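Local coordinates for putative invasin (Yersinia pseudotuberculosis IP 31758, PDB 5N40), which is an adhesin of the invasin family, built of immunoglobulin-like domains and a C-type lectin-like domain, and probably mediates attachment of the bacterium to host cells, at residues Leu72-Leu83 with Pro96-Ala104. The protein carries 1 engineered substitution. Sequence-based numbering, arbitrary orientation.
Sequences LTAGTLTGTASL and PATINVIPA
Gly79 pairs with Val101 and Ala81 with Ile99 as antiparallel hydrogen-bonded pairs, and strands 79-83 and 98-102 run with 155° between their N-to-C directions. Each of the two pairs is closed by two N-H...O bonds. The Ala81 N to Ile99 O bond measures 2.8 Å. A fifth backbone bond, Leu83 N to Ala97 O, continues the pairing at 3.1 Å. Thr98 CA also comes 3.2 Å from Ala81 O in a CA-H...O contact.

Ala81, Ile99 and Val101 share the inner, apolar face. Ile99 CG1 lies beside its backbone N (chi1 -58°), and its CD1 reaches two leucines. It meets Leu72 CD2 tip to tip at 3.7 Å, which links the strand of Leu72 to this pair. It also touches Leu83 CD1, whose side chain crosses that of Ile99 at a slant. The same Leu83 CD1 packs on Ala97 CB. Val101 splits its two methyls: CG2 faces Ala81 CB, while CG1 lies 3.5 Å from Leu77 O. Thr78 CG2 rests against Pro103 CA at 3.6 Å, and Thr78 OG1 bonds to Glu205.

The other face is polar. Thr80 OG1 lies beside the backbone N (chi1 -56°), which leaves CG2 to touch Thr98 CB at 3.8 Å. Thr80 and Asn100 lie alongside each other, pointing the same way. A water bridges them, 2.8 Å from Asn100 OD1 and also bonded to Thr80 OG1. Asn100 ND2 bonds instead to Asn20.

The two strands belong to the hairpin 79-87 and 90-102 of an immunoglobulin-like domain of the invasin type. Strand 48-52 flanks strand 79-87, and strand 13-22 runs parallel to strand 90-102 on its far side. Leu72 and Leu83 also pack on Ser52, and Ile99 on Ala16 and Ser29.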
loop_
_atom_site.group_PDB
_atom_site.type_symbol
_atom_site.label_atom_id
_atom_site.label_comp_id
_atom_site.label_asym_id
_atom_site.label_seq_id
_atom_site.Cartn_x
_atom_site.Cartn_y
_atom_site.Cartn_z
ATOM N N LEU A 72 29.837 1.633 -25.175
ATOM C CA LEU A 72 28.993 2.154 -24.116
ATOM C C LEU A 72 28.414 0.991 -23.327
ATOM O O LEU A 72 27.955 0.004 -23.906
ATOM C CB LEU A 72 27.853 2.998 -24.687
ATOM C CG LEU A 72 26.912 3.584 -23.634
ATOM C CD1 LEU A 72 27.295 5.003 -23.324
ATOM C CD2 LEU A 72 25.470 3.507 -24.072
ATOM N N THR A 73 28.428 1.118 -22.005
ATOM C CA THR A 73 27.789 0.154 -21.124
ATOM C C THR A 73 26.637 0.847 -20.414
ATOM O O THR A 73 26.804 1.948 -19.887
ATOM C CB THR A 73 28.787 -0.420 -20.112
ATOM O OG1 THR A 73 29.826 -1.119 -20.819
ATOM C CG2 THR A 73 28.101 -1.387 -19.149
ATOM N N ALA A 74 25.469 0.210 -20.422
ATOM C CA ALA A 74 24.308 0.783 -19.763
ATOM C C ALA A 74 24.606 1.043 -18.292
ATOM O O ALA A 74 25.389 0.336 -17.655
ATOM C CB ALA A 74 23.112 -0.156 -19.890
ATOM N N GLY A 75 23.993 2.089 -17.760
ATOM C CA GLY A 75 23.821 2.237 -16.328
ATOM C C GLY A 75 22.560 1.540 -15.874
ATOM O O GLY A 75 22.080 0.594 -16.507
ATOM N N THR A 76 21.990 2.033 -14.775
ATOM C CA THR A 76 20.752 1.483 -14.239
ATOM C C THR A 76 19.582 2.462 -14.324
ATOM O O THR A 76 18.517 2.190 -13.757
ATOM C CB THR A 76 20.976 1.033 -12.796
ATOM O OG1 THR A 76 21.678 2.054 -12.083
ATOM C CG2 THR A 76 21.798 -0.245 -12.776
ATOM N N LEU A 77 19.737 3.569 -15.049
ATOM C CA LEU A 77 18.677 4.549 -15.252
ATOM C C LEU A 77 18.133 4.434 -16.670
ATOM O O LEU A 77 18.899 4.452 -17.637
ATOM C CB LEU A 77 19.188 5.972 -15.015
ATOM C CG LEU A 77 19.779 6.234 -13.631
ATOM C CD1 LEU A 77 20.364 7.641 -13.546
ATOM C CD2 LEU A 77 18.727 6.007 -12.571
ATOM N N THR A 78 16.810 4.334 -16.785
ATOM C CA THR A 78 16.150 4.326 -18.080
ATOM C C THR A 78 16.078 5.737 -18.652
ATOM O O THR A 78 16.083 6.733 -17.920
ATOM C CB THR A 78 14.743 3.757 -17.942
ATOM O OG1 THR A 78 14.037 4.507 -16.947
ATOM C CG2 THR A 78 14.803 2.306 -17.514
ATOM N N GLY A 79 16.004 5.812 -19.968
ATOM C CA GLY A 79 15.861 7.076 -20.659
ATOM C C GLY A 79 16.406 6.964 -22.066
ATOM O O GLY A 79 16.487 5.877 -22.624
ATOM N N THR A 80 16.779 8.113 -22.621
ATOM C CA THR A 80 17.430 8.178 -23.923
ATOM C C THR A 80 18.851 8.692 -23.734
ATOM O O THR A 80 19.050 9.806 -23.238
ATOM C CB THR A 80 16.654 9.080 -24.881
ATOM O OG1 THR A 80 15.298 8.618 -24.977
ATOM C CG2 THR A 80 17.306 9.067 -26.268
ATOM N N ALA A 81 19.832 7.878 -24.118
ATOM C CA ALA A 81 21.228 8.302 -24.087
ATOM C C ALA A 81 21.518 9.136 -25.325
ATOM O O ALA A 81 21.438 8.629 -26.448
ATOM C CB ALA A 81 22.168 7.100 -24.033
ATOM N N SER A 82 21.830 10.413 -25.127
ATOM C CA SER A 82 22.268 11.272 -26.218
ATOM C C SER A 82 23.787 11.272 -26.260
ATOM O O SER A 82 24.440 11.504 -25.239
ATOM C CB SER A 82 21.743 12.693 -26.033
ATOM O OG SER A 82 20.328 12.718 -26.104
ATOM N N LEU A 83 24.336 11.017 -27.442
ATOM C CA LEU A 83 25.768 10.858 -27.646
ATOM C C LEU A 83 26.315 12.082 -28.362
ATOM O O LEU A 83 25.727 12.536 -29.348
ATOM C CB LEU A 83 26.056 9.605 -28.472
ATOM C CG LEU A 83 25.497 8.294 -27.917
ATOM C CD1 LEU A 83 25.536 7.203 -28.981
ATOM C CD2 LEU A 83 26.285 7.876 -26.710
ATOM N N PRO A 96 23.457 14.000 -33.361
ATOM C CA PRO A 96 23.709 13.093 -32.235
ATOM C C PRO A 96 23.014 11.758 -32.455
ATOM O O PRO A 96 21.840 11.705 -32.824
ATOM C CB PRO A 96 23.131 13.839 -31.023
ATOM C CG PRO A 96 22.403 15.049 -31.570
ATOM C CD PRO A 96 22.339 14.911 -33.067
ATOM N N ALA A 97 23.752 10.681 -32.238
ATOM C CA ALA A 97 23.131 9.374 -32.157
ATOM C C ALA A 97 22.440 9.235 -30.809
ATOM O O ALA A 97 22.788 9.910 -29.838
ATOM C CB ALA A 97 24.167 8.266 -32.337
ATOM N N THR A 98 21.435 8.374 -30.761
ATOM C CA THR A 98 20.747 8.089 -29.512
ATOM C C THR A 98 20.642 6.589 -29.315
ATOM O O THR A 98 20.678 5.806 -30.272
ATOM C CB THR A 98 19.344 8.698 -29.466
ATOM O OG1 THR A 98 18.533 8.099 -30.487
ATOM C CG2 THR A 98 19.407 10.206 -29.660
ATOM N N ILE A 99 20.529 6.204 -28.047
ATOM C CA ILE A 99 20.290 4.825 -27.649
ATOM C C ILE A 99 19.154 4.837 -26.639
ATOM O O ILE A 99 19.210 5.571 -25.651
ATOM C CB ILE A 99 21.548 4.178 -27.037
ATOM C CG1 ILE A 99 22.713 4.232 -28.032
ATOM C CG2 ILE A 99 21.266 2.735 -26.623
ATOM C CD1 ILE A 99 24.037 3.901 -27.426
ATOM N N ASN A 100 18.113 4.054 -26.901
ATOM C CA ASN A 100 17.051 3.872 -25.925
ATOM C C ASN A 100 17.549 2.940 -24.834
ATOM O O ASN A 100 17.928 1.797 -25.114
ATOM C CB ASN A 100 15.796 3.301 -26.579
ATOM C CG ASN A 100 15.175 4.253 -27.571
ATOM O OD1 ASN A 100 15.121 5.464 -27.344
ATOM N ND2 ASN A 100 14.703 3.710 -28.683
ATOM N N VAL A 101 17.573 3.434 -23.603
ATOM C CA VAL A 101 17.930 2.635 -22.443
ATOM C C VAL A 101 16.608 2.258 -21.788
ATOM O O VAL A 101 16.000 3.062 -21.069
ATOM C CB VAL A 101 18.860 3.388 -21.493
ATOM C CG1 VAL A 101 19.396 2.450 -20.426
ATOM C CG2 VAL A 101 20.010 4.033 -22.275
ATOM N N ILE A 102 16.156 1.040 -22.061
ATOM C CA ILE A 102 14.807 0.619 -21.704
ATOM C C ILE A 102 14.841 -0.072 -20.347
ATOM O O ILE A 102 15.922 -0.400 -19.838
ATOM C CB ILE A 102 14.196 -0.287 -22.787
ATOM C CG1 ILE A 102 14.895 -1.651 -22.851
ATOM C CG2 ILE A 102 14.244 0.418 -24.145
ATOM C CD1 ILE A 102 14.243 -2.625 -23.819
ATOM N N PRO A 103 13.682 -0.300 -19.732
ATOM C CA PRO A 103 13.652 -0.934 -18.409
ATOM C C PRO A 103 14.261 -2.326 -18.407
ATOM O O PRO A 103 14.163 -3.084 -19.376
ATOM C CB PRO A 103 12.156 -0.996 -18.087
ATOM C CG PRO A 103 11.562 0.123 -18.840
ATOM C CD PRO A 103 12.360 0.202 -20.128
ATOM N N ALA A 104 14.860 -2.670 -17.274
ATOM C CA ALA A 104 15.441 -3.987 -17.101
ATOM C C ALA A 104 14.355 -4.968 -16.677
ATOM O O ALA A 104 13.627 -4.698 -15.708
ATOM C CB ALA A 104 16.547 -3.951 -16.049
HETATM O O HOH W 1 13.948 5.712 -24.817
#